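Side-chain contacts in major extracellular endoglucanase (Xanthomonas campestris pv. campestris, PDB 4TUF), which catalyses the internal hydrolysis of beta-1,4-glucosidic linkages in cellulose, lichenin and cereal beta-D-glucans, here represented by its family 5 TIM-barrel catalytic domain: residues A[94-99]-A[141-146]; A[134-139]-A[150-155]; A[15-20]-A[103-108]. All blocks are in the same frame, centred on the assembly; numbering follows the deposited sequence.

Contact 1 of 3, residues A[94-99]-A[141-146]; sequences KVIAEF and NRYKNV. With 2HP (dihydrogenphosphate ion), chain E.
Two outer helices of the TIM barrel, 88-102 and 129-143, meet where Ile96 packs on Tyr143 and on Val146 just beyond. The two branches of Ile96 share the work. Ile96 CD1 lies over one face of the Tyr143 ring, 3.7 Å from the ring centroid and 15° off the normal, a CH-pi contact. The methyl is shifted from the centre towards the rim. Ile96 CG2 lies 3.9 Å from Val146 CG1. With CG1 of Ile96 anti to the carbonyl carbon (chi1 -75°), the longer branch is the one that reaches the ring. On the opposite face, Arg142 CG stands 3.9 Å above the plane of the Tyr143 ring, over its centre. The ring is thus held between a methyl and a methylene.

In the barrel, strand 105-110 backs this helix pair, and its Leu108 touches both Ile96 and Tyr143. Val146 is placed by a type I turn from Tyr143, in which Val146 N bonds to Tyr143 O at 3.0 Å. Asp93 takes the polar groups: Tyr143 OH is hydrogen-bonded to OD1, and Arg142 NH2 forms a salt bridge with OD2. Lys144 NZ bonds back to Asn141 O at 3.0 Å, on a lone pair in the carbonyl plane.

Contact 2 of 3, residues A[134-139]-A[150-155]; sequences ADLRFV and LGLDLK. With 2HP (dihydrogenphosphate ion), chain G; 2HP (dihydrogenphosphate ion), chain K.
Leu136 of helix 129-143 packs on Leu152 and Leu154, which belong to strand 149-153 and the residues that follow it. This is the return half of a beta-alpha-beta unit of the barrel, running from strand 105-110 through the helix to strand 149-153.

Methyl-to-methyl packing comes first. Leu136 CG stands anti to the carbonyl carbon (chi1 -64°), and the fork beyond it divides between two leucines. Leu136 CD1 meets Leu154 CD2 at 4.0 Å, and Leu136 CD2 meets Leu152 CD2 at 4.1 Å. Leu136 and Leu154 cross at about a right angle. One turn on, Val139 CG1 lies 4.0 Å from Leu152 CD1, so Leu152 sits against two successive helix turns.

Methyls also rest on carbonyl oxygens. Leu136 CD2 is 3.7 Å from Leu154 O, and Leu152 CD1 is 3.7 Å from Leu136 O. Leu154 O accepts a hydrogen bond from Trp132 NE1.

Charged groups lie to other sides. Asp153 points away from the helix and forms a salt bridge with Arg58. On the helix, Asp135 OD1 comes within 2.8 Å of O1 of a dihydrogenphosphate ion (chain G), and Tyr127 OH is hydrogen-bonded to Asp135 OD2. A second phosphate (chain K) has O1 over a face of the Phe138 ring, towards the rim.

No hydrogen bond joins the two segments, so the helix meets the strand here through buried aliphatic surface.

Contact 3 of 3, residues A[15-20]-A[103-108]; sequences KVVQLK and GMYVLL
One face of the Tyr105 ring carries Val17 CG1, which stands 3.5 Å above the ring plane and is shifted towards the rim. Val17 CG1 lies 3.8 Å from the Tyr105 ring centroid and 20° off the normal, a CH-pi contact. Leu19 CD2 approaches the ring obliquely, nearer its root, and is 3.9 Å from Tyr105 CB. The ring of Tyr148 also meets that of Tyr105, with the planes at about 60°.

The contact belongs to the foot of the TIM barrel. Tyr105 opens strand 105-110. Val17 is in the weakly bonded first part of strand 16-23, which pairs antiparallel with strand 9-10 through a backbone bond to Ile9. Leu19 is in the irregular part that follows. Strands 16-23 and 105-110 are not neighbours in the sheet: strand 56-61 runs between them and pairs with both. The side chains meet at the bottom of the barrel, past Ala56, which touches both Leu19 and Tyr105, and Leu150 of strand 149-153 joins the same cluster. In TIM-barrel enzymes the catalytic residues sit at the other end of the strands, so this is packing at the bottom of the barrel, away from the active site.

Val17 and Tyr105 come from opposite directions. Tyr105 CG is anti to the carbonyl carbon (chi1 -61°), which sets the ring on the backbone N side, where it meets Val17. Leu19 crosses Tyr105 at about a right angle.

No hydrogen bond joins the segments directly, but Asn55 bonds to both: to Gln18 O and Lys20 N, and to the backbone of Tyr105. Gly103, the first residue after helix 88-102, closes that helix in a Schellman motif two residues before Tyr105. The hydroxyl end of the ring meets the second Val17 methyl, with Val17 CG2 3.4 Å from Tyr105 OH.

From the N terminus, residues 15-20 open contact 3, which closes at 103-108 over a long loop that includes helix 42-51, strand 56-61 and helix 88-102. Contact 1 opens inside that loop, at 94-99, and closes beyond it at 141-146, so the two cross. Contact 2 opens at 134-139, inside the loop of contact 1, and closes after it at 150-155; these two also cross. Contacts 3 and 2 follow in series. Contacts 1 and 2 share helix 129-143. Leu108, in contact 3, also packs on Val139 of contact 2, so this one residue touches both other contacts. Together the contacts tie the barrel foot, two outer helices and adjacent strands 105-110 and 149-153.

Contact 1 of 3, residues A[94-99]-A[141-146]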
loop_
_atom_site.group_PDB
_atom_site.type_symbol
_atom_site.label_atom_id
_atom_site.label_comp_id
_atom_site.label_asym_id
_atom_site.label_seq_id
_atom_site.Cartn_x
_atom_site.Cartn_y
_atom_site.Cartn_z
ATOM N N LYS A 94 -12.296 -13.500 -8.133
ATOM C CA LYS A 94 -13.206 -13.967 -7.094
ATOM C C LYS A 94 -12.978 -13.269 -5.746
ATOM O O LYS A 94 -13.925 -13.039 -4.991
ATOM C CB LYS A 94 -13.065 -15.480 -6.932
ATOM C CG LYS A 94 -14.286 -16.166 -6.365
ATOM C CD LYS A 94 -14.152 -17.675 -6.468
ATOM C CE LYS A 94 -15.477 -18.359 -6.187
ATOM N NZ LYS A 94 -16.488 -18.015 -7.227
ATOM N N VAL A 95 -11.725 -12.939 -5.443
ATOM C CA VAL A 95 -11.402 -12.278 -4.181
ATOM C C VAL A 95 -11.873 -10.822 -4.172
ATOM O O VAL A 95 -12.470 -10.359 -3.198
ATOM C CB VAL A 95 -9.887 -12.330 -3.888
ATOM C CG1 VAL A 95 -9.542 -11.425 -2.717
ATOM C CG2 VAL A 95 -9.453 -13.758 -3.591
ATOM N N ILE A 96 -11.608 -10.107 -5.259
ATOM C CA ILE A 96 -12.057 -8.726 -5.395
ATOM C C ILE A 96 -13.584 -8.654 -5.365
ATOM O O ILE A 96 -14.163 -7.726 -4.793
ATOM C CB ILE A 96 -11.503 -8.096 -6.689
ATOM C CG1 ILE A 96 -10.019 -7.773 -6.503
ATOM C CG2 ILE A 96 -12.251 -6.825 -7.052
ATOM C CD1 ILE A 96 -9.261 -7.618 -7.795
ATOM N N ALA A 97 -14.230 -9.658 -5.950
ATOM C CA ALA A 97 -15.686 -9.736 -5.945
ATOM C C ALA A 97 -16.226 -9.948 -4.530
ATOM O O ALA A 97 -17.320 -9.484 -4.199
ATOM C CB ALA A 97 -16.164 -10.853 -6.876
ATOM N N GLU A 98 -15.455 -10.650 -3.702
ATOM C CA GLU A 98 -15.867 -10.937 -2.330
ATOM C C GLU A 98 -15.753 -9.700 -1.449
ATOM O O GLU A 98 -16.673 -9.388 -0.689
ATOM C CB GLU A 98 -15.038 -12.077 -1.736
ATOM C CG GLU A 98 -15.295 -12.323 -0.252
ATOM C CD GLU A 98 -16.699 -12.827 0.032
ATOM O OE1 GLU A 98 -17.395 -13.249 -0.920
ATOM O OE2 GLU A 98 -17.106 -12.806 1.216
ATOM N N PHE A 99 -14.620 -9.007 -1.544
ATOM C CA PHE A 99 -14.451 -7.715 -0.886
ATOM C C PHE A 99 -15.579 -6.767 -1.270
ATOM O O PHE A 99 -16.126 -6.056 -0.429
ATOM C CB PHE A 99 -13.107 -7.085 -1.256
ATOM C CG PHE A 99 -11.927 -7.725 -0.585
ATOM C CD1 PHE A 99 -11.928 -7.957 0.781
ATOM C CD2 PHE A 99 -10.813 -8.101 -1.324
ATOM C CE1 PHE A 99 -10.839 -8.548 1.397
ATOM C CE2 PHE A 99 -9.722 -8.694 -0.712
ATOM C CZ PHE A 99 -9.734 -8.917 0.650
ATOM N N ASN A 141 -9.006 -1.689 -16.630
ATOM C CA ASN A 141 -10.034 -2.116 -17.563
ATOM C C ASN A 141 -10.907 -3.229 -16.997
ATOM O O ASN A 141 -12.122 -3.241 -17.183
ATOM C CB ASN A 141 -9.393 -2.575 -18.864
ATOM C CG ASN A 141 -10.406 -2.802 -19.952
ATOM O OD1 ASN A 141 -11.494 -2.227 -19.931
ATOM N ND2 ASN A 141 -10.056 -3.639 -20.920
ATOM N N ARG A 142 -10.285 -4.156 -16.283
ATOM C CA ARG A 142 -10.994 -5.327 -15.794
ATOM C C ARG A 142 -11.942 -5.013 -14.638
ATOM O O ARG A 142 -13.072 -5.488 -14.615
ATOM C CB ARG A 142 -9.993 -6.393 -15.368
ATOM C CG ARG A 142 -10.593 -7.758 -15.203
ATOM C CD ARG A 142 -9.522 -8.769 -14.893
ATOM N NE ARG A 142 -10.055 -10.125 -14.897
ATOM C CZ ARG A 142 -10.085 -10.898 -15.973
ATOM N NH1 ARG A 142 -9.611 -10.441 -17.119
ATOM N NH2 ARG A 142 -10.581 -12.123 -15.900
ATOM N N TYR A 143 -11.487 -4.199 -13.692
ATOM C CA TYR A 143 -12.233 -3.996 -12.450
ATOM C C TYR A 143 -12.917 -2.634 -12.337
ATOM O O TYR A 143 -13.404 -2.277 -11.267
ATOM C CB TYR A 143 -11.295 -4.206 -11.254
ATOM C CG TYR A 143 -10.625 -5.565 -11.290
ATOM C CD1 TYR A 143 -11.372 -6.729 -11.158
ATOM C CD2 TYR A 143 -9.252 -5.687 -11.476
ATOM C CE1 TYR A 143 -10.772 -7.971 -11.204
ATOM C CE2 TYR A 143 -8.644 -6.929 -11.522
ATOM C CZ TYR A 143 -9.409 -8.065 -11.385
ATOM O OH TYR A 143 -8.818 -9.310 -11.429
ATOM N N LYS A 144 -12.983 -1.887 -13.437
ATOM C CA LYS A 144 -13.515 -0.523 -13.394
ATOM C C LYS A 144 -14.997 -0.458 -13.026
ATOM O O LYS A 144 -15.499 0.607 -12.669
ATOM C CB LYS A 144 -13.299 0.179 -14.735
ATOM C CG LYS A 144 -14.243 -0.252 -15.842
ATOM C CD LYS A 144 -13.893 0.447 -17.153
ATOM C CE LYS A 144 -14.605 -0.197 -18.330
ATOM N NZ LYS A 144 -14.469 -1.686 -18.317
ATOM N N ASN A 145 -15.689 -1.590 -13.113
ATOM C CA ASN A 145 -17.117 -1.634 -12.814
ATOM C C ASN A 145 -17.399 -2.243 -11.450
ATOM O O ASN A 145 -18.556 -2.357 -11.049
ATOM C CB ASN A 145 -17.870 -2.417 -13.893
ATOM C CG ASN A 145 -17.934 -1.673 -15.218
ATOM O OD1 ASN A 145 -18.181 -0.466 -15.255
ATOM N ND2 ASN A 145 -17.705 -2.394 -16.314
ATOM N N VAL A 146 -16.341 -2.644 -10.750
ATOM C CA VAL A 146 -16.459 -3.149 -9.386
ATOM C C VAL A 146 -16.452 -1.971 -8.408
ATOM O O VAL A 146 -15.391 -1.424 -8.106
ATOM C CB VAL A 146 -15.317 -4.131 -9.040
ATOM C CG1 VAL A 146 -15.500 -4.685 -7.645
ATOM C CG2 VAL A 146 -15.258 -5.259 -10.053
HETATM P P 2HP E . -18.722 -19.800 -4.291
HETATM O O1 2HP E . -20.152 -19.682 -4.765
HETATM O O2 2HP E . -18.660 -20.640 -3.034
HETATM O O3 2HP E . -17.895 -20.453 -5.374
HETATM O O4 2HP E . -18.180 -18.420 -3.996
#

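Contact 2 of 3, residues A[134-139]-A[150-155]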
loop_
_atom_site.group_PDB
_atom_site.type_symbol
_atom_site.label_atom_id
_atom_site.label_comp_id
_atom_site.label_asym_id
_atom_site.label_seq_id
_atom_site.Cartn_x
_atom_site.Cartn_y
_atom_site.Cartn_z
ATOM N N ALA A 134 0.830 -0.979 -19.651
ATOM C CA ALA A 134 -0.187 -1.883 -20.185
ATOM C C ALA A 134 -0.832 -2.684 -19.058
ATOM O O ALA A 134 -2.034 -2.938 -19.070
ATOM C CB ALA A 134 0.409 -2.808 -21.228
ATOM N N ASP A 135 -0.033 -3.057 -18.065
ATOM C CA ASP A 135 -0.545 -3.860 -16.965
ATOM C C ASP A 135 -1.470 -3.037 -16.068
ATOM O O ASP A 135 -2.513 -3.528 -15.636
ATOM C CB ASP A 135 0.615 -4.471 -16.173
ATOM C CG ASP A 135 1.296 -5.619 -16.931
ATOM O OD1 ASP A 135 0.679 -6.156 -17.884
ATOM O OD2 ASP A 135 2.440 -5.984 -16.582
ATOM N N LEU A 136 -1.102 -1.784 -15.811
ATOM C CA LEU A 136 -1.997 -0.850 -15.124
ATOM C C LEU A 136 -3.330 -0.700 -15.867
ATOM O O LEU A 136 -4.396 -0.749 -15.254
ATOM C CB LEU A 136 -1.332 0.522 -14.966
ATOM C CG LEU A 136 -0.073 0.599 -14.091
ATOM C CD1 LEU A 136 0.483 2.008 -14.074
ATOM C CD2 LEU A 136 -0.343 0.115 -12.674
ATOM N N ARG A 137 -3.279 -0.518 -17.181
ATOM C CA ARG A 137 -4.511 -0.393 -17.951
ATOM C C ARG A 137 -5.312 -1.682 -17.911
ATOM O O ARG A 137 -6.540 -1.641 -17.886
ATOM C CB ARG A 137 -4.230 -0.009 -19.405
ATOM C CG ARG A 137 -3.754 1.419 -19.604
ATOM C CD ARG A 137 -3.983 1.890 -21.039
ATOM N NE ARG A 137 -3.291 1.035 -21.997
ATOM C CZ ARG A 137 -2.033 1.212 -22.378
ATOM N NH1 ARG A 137 -1.325 2.223 -21.887
ATOM N NH2 ARG A 137 -1.484 0.379 -23.252
ATOM N N PHE A 138 -4.623 -2.821 -17.903
ATOM C CA PHE A 138 -5.310 -4.118 -17.868
ATOM C C PHE A 138 -6.156 -4.246 -16.618
ATOM O O PHE A 138 -7.318 -4.648 -16.665
ATOM C CB PHE A 138 -4.319 -5.283 -17.916
ATOM C CG PHE A 138 -4.975 -6.634 -17.793
ATOM C CD1 PHE A 138 -5.471 -7.280 -18.912
ATOM C CD2 PHE A 138 -5.105 -7.252 -16.559
ATOM C CE1 PHE A 138 -6.074 -8.509 -18.803
ATOM C CE2 PHE A 138 -5.713 -8.487 -16.446
ATOM C CZ PHE A 138 -6.198 -9.117 -17.568
ATOM N N VAL A 139 -5.542 -3.921 -15.494
ATOM C CA VAL A 139 -6.212 -3.994 -14.216
ATOM C C VAL A 139 -7.361 -2.987 -14.144
ATOM O O VAL A 139 -8.462 -3.311 -13.690
ATOM C CB VAL A 139 -5.213 -3.758 -13.087
ATOM C CG1 VAL A 139 -5.926 -3.400 -11.823
ATOM C CG2 VAL A 139 -4.348 -5.001 -12.902
ATOM N N LEU A 150 -11.156 0.902 -5.224
ATOM C CA LEU A 150 -10.861 2.303 -4.981
ATOM C C LEU A 150 -10.034 2.952 -6.086
ATOM O O LEU A 150 -10.267 4.104 -6.451
ATOM C CB LEU A 150 -10.125 2.426 -3.650
ATOM C CG LEU A 150 -10.445 3.626 -2.775
ATOM C CD1 LEU A 150 -11.900 3.588 -2.345
ATOM C CD2 LEU A 150 -9.528 3.598 -1.578
ATOM N N GLY A 151 -9.057 2.215 -6.604
ATOM C CA GLY A 151 -8.124 2.770 -7.566
ATOM C C GLY A 151 -6.831 1.983 -7.576
ATOM O O GLY A 151 -6.821 0.813 -7.213
ATOM N N LEU A 152 -5.737 2.627 -7.971
ATOM C CA LEU A 152 -4.470 1.930 -8.165
ATOM C C LEU A 152 -3.289 2.643 -7.530
ATOM O O LEU A 152 -3.120 3.855 -7.681
ATOM C CB LEU A 152 -4.195 1.737 -9.659
ATOM C CG LEU A 152 -4.369 0.318 -10.202
ATOM C CD1 LEU A 152 -4.523 0.320 -11.709
ATOM C CD2 LEU A 152 -3.172 -0.511 -9.806
ATOM N N ASP A 153 -2.487 1.867 -6.807
ATOM C CA ASP A 153 -1.180 2.293 -6.326
ATOM C C ASP A 153 -0.181 1.974 -7.442
ATOM O O ASP A 153 0.202 0.814 -7.614
ATOM C CB ASP A 153 -0.829 1.571 -5.017
ATOM C CG ASP A 153 0.387 2.160 -4.315
ATOM O OD1 ASP A 153 1.212 2.814 -4.985
ATOM O OD2 ASP A 153 0.520 1.952 -3.086
ATOM N N LEU A 154 0.229 3.000 -8.191
ATOM C CA LEU A 154 0.891 2.822 -9.489
ATOM C C LEU A 154 2.132 1.932 -9.483
ATOM O O LEU A 154 2.347 1.164 -10.416
ATOM C CB LEU A 154 1.272 4.179 -10.073
ATOM C CG LEU A 154 0.140 5.139 -10.430
ATOM C CD1 LEU A 154 0.710 6.317 -11.189
ATOM C CD2 LEU A 154 -0.957 4.454 -11.239
ATOM N N LYS A 155 2.947 2.042 -8.441
ATOM C CA LYS A 155 4.174 1.252 -8.335
ATOM C C LYS A 155 4.670 1.255 -6.893
ATOM O O LYS A 155 4.784 2.306 -6.261
ATOM C CB LYS A 155 5.247 1.795 -9.290
ATOM C CG LYS A 155 6.688 1.652 -8.824
ATOM C CD LYS A 155 7.274 0.331 -9.257
ATOM C CE LYS A 155 8.771 0.280 -8.996
ATOM N NZ LYS A 155 9.127 0.345 -7.558
HETATM P P 2HP G . 2.719 -8.057 -20.116
HETATM O O1 2HP G . 1.549 -7.133 -20.370
HETATM O O2 2HP G . 3.408 -7.659 -18.830
HETATM O O3 2HP G . 2.229 -9.480 -19.973
HETATM O O4 2HP G . 3.684 -7.975 -21.281
HETATM P P 2HP K . -1.440 -9.457 -19.254
HETATM O O1 2HP K . -2.696 -10.295 -19.184
HETATM O O2 2HP K . -0.627 -9.640 -17.995
HETATM O O3 2HP K . -0.622 -9.887 -20.449
HETATM O O4 2HP K . -1.814 -8.000 -19.379
#

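Contact 3 of 3, residues A[15-20]-A[103-108]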
loop_
_atom_site.group_PDB
_atom_site.type_symbol
_atom_site.label_atom_id
_atom_site.label_comp_id
_atom_site.label_asym_id
_atom_site.label_seq_id
_atom_site.Cartn_x
_atom_site.Cartn_y
_atom_site.Cartn_z
ATOM N N LYS A 15 -20.343 10.795 -0.161
ATOM C CA LYS A 15 -20.110 10.639 1.272
ATOM C C LYS A 15 -18.628 10.381 1.536
ATOM O O LYS A 15 -17.945 9.759 0.721
ATOM C CB LYS A 15 -20.967 9.504 1.844
ATOM N N VAL A 16 -18.129 10.870 2.670
ATOM C CA VAL A 16 -16.713 10.725 2.994
ATOM C C VAL A 16 -16.360 9.281 3.340
ATOM O O VAL A 16 -17.007 8.646 4.166
ATOM C CB VAL A 16 -16.297 11.646 4.165
ATOM C CG1 VAL A 16 -14.955 11.216 4.742
ATOM C CG2 VAL A 16 -16.231 13.090 3.701
ATOM N N VAL A 17 -15.324 8.776 2.683
ATOM C CA VAL A 17 -14.809 7.439 2.917
ATOM C C VAL A 17 -13.628 7.475 3.885
ATOM O O VAL A 17 -12.739 8.309 3.753
ATOM C CB VAL A 17 -14.364 6.790 1.588
ATOM C CG1 VAL A 17 -13.617 5.495 1.837
ATOM C CG2 VAL A 17 -15.568 6.575 0.673
ATOM N N GLN A 18 -13.626 6.581 4.866
ATOM C CA GLN A 18 -12.473 6.434 5.748
ATOM C C GLN A 18 -11.867 5.049 5.584
ATOM O O GLN A 18 -12.550 4.038 5.758
ATOM C CB GLN A 18 -12.860 6.659 7.204
ATOM C CG GLN A 18 -11.682 6.566 8.146
ATOM C CD GLN A 18 -12.099 6.493 9.597
ATOM O OE1 GLN A 18 -13.285 6.363 9.910
ATOM N NE2 GLN A 18 -11.123 6.569 10.495
ATOM N N LEU A 19 -10.584 5.001 5.248
ATOM C CA LEU A 19 -9.940 3.730 4.955
ATOM C C LEU A 19 -9.269 3.136 6.180
ATOM O O LEU A 19 -8.113 3.429 6.472
ATOM C CB LEU A 19 -8.923 3.898 3.835
ATOM C CG LEU A 19 -9.519 4.452 2.545
ATOM C CD1 LEU A 19 -8.417 4.753 1.562
ATOM C CD2 LEU A 19 -10.520 3.470 1.961
ATOM N N LYS A 20 -10.012 2.306 6.901
ATOM C CA LYS A 20 -9.456 1.518 7.988
ATOM C C LYS A 20 -8.818 0.278 7.372
ATOM O O LYS A 20 -9.423 -0.793 7.338
ATOM C CB LYS A 20 -10.543 1.146 8.993
ATOM C CG LYS A 20 -11.496 2.290 9.323
ATOM C CD LYS A 20 -12.626 1.815 10.219
ATOM C CE LYS A 20 -13.743 2.835 10.290
ATOM N NZ LYS A 20 -14.848 2.414 11.208
ATOM N N GLY A 103 -18.593 -5.007 1.009
ATOM C CA GLY A 103 -18.534 -3.566 1.148
ATOM C C GLY A 103 -17.182 -3.107 1.650
ATOM O O GLY A 103 -17.084 -2.142 2.405
ATOM N N MET A 104 -16.136 -3.805 1.222
ATOM C CA MET A 104 -14.776 -3.478 1.622
ATOM C C MET A 104 -14.036 -2.819 0.461
ATOM O O MET A 104 -14.013 -3.354 -0.647
ATOM C CB MET A 104 -14.037 -4.737 2.098
ATOM C CG MET A 104 -14.669 -5.393 3.327
ATOM S SD MET A 104 -13.852 -6.892 3.916
ATOM C CE MET A 104 -12.197 -6.274 4.245
ATOM N N TYR A 105 -13.440 -1.655 0.721
ATOM C CA TYR A 105 -12.714 -0.909 -0.300
ATOM C C TYR A 105 -11.425 -1.631 -0.660
ATOM O O TYR A 105 -10.766 -2.204 0.206
ATOM C CB TYR A 105 -12.413 0.514 0.177
ATOM C CG TYR A 105 -13.648 1.330 0.479
ATOM C CD1 TYR A 105 -14.395 1.901 -0.544
ATOM C CD2 TYR A 105 -14.074 1.527 1.789
ATOM C CE1 TYR A 105 -15.531 2.649 -0.275
ATOM C CE2 TYR A 105 -15.214 2.269 2.068
ATOM C CZ TYR A 105 -15.937 2.828 1.031
ATOM O OH TYR A 105 -17.069 3.566 1.298
ATOM N N VAL A 106 -11.066 -1.605 -1.939
ATOM C CA VAL A 106 -9.861 -2.291 -2.394
ATOM C C VAL A 106 -8.928 -1.363 -3.176
ATOM O O VAL A 106 -9.314 -0.797 -4.197
ATOM C CB VAL A 106 -10.217 -3.511 -3.275
ATOM C CG1 VAL A 106 -8.963 -4.161 -3.831
ATOM C CG2 VAL A 106 -11.024 -4.511 -2.485
ATOM N N LEU A 107 -7.702 -1.211 -2.688
ATOM C CA LEU A 107 -6.672 -0.474 -3.406
ATOM C C LEU A 107 -5.684 -1.470 -4.010
ATOM O O LEU A 107 -4.893 -2.082 -3.295
ATOM C CB LEU A 107 -5.950 0.517 -2.477
ATOM C CG LEU A 107 -4.920 1.486 -3.101
ATOM C CD1 LEU A 107 -5.564 2.437 -4.107
ATOM C CD2 LEU A 107 -4.174 2.290 -2.036
ATOM N N LEU A 108 -5.738 -1.645 -5.325
ATOM C CA LEU A 108 -4.808 -2.542 -6.000
ATOM C C LEU A 108 -3.416 -1.903 -6.064
ATOM O O LEU A 108 -3.290 -0.683 -6.111
ATOM C CB LEU A 108 -5.330 -2.905 -7.397
ATOM C CG LEU A 108 -6.643 -3.700 -7.351
ATOM C CD1 LEU A 108 -7.308 -3.785 -8.701
ATOM C CD2 LEU A 108 -6.416 -5.097 -6.798
#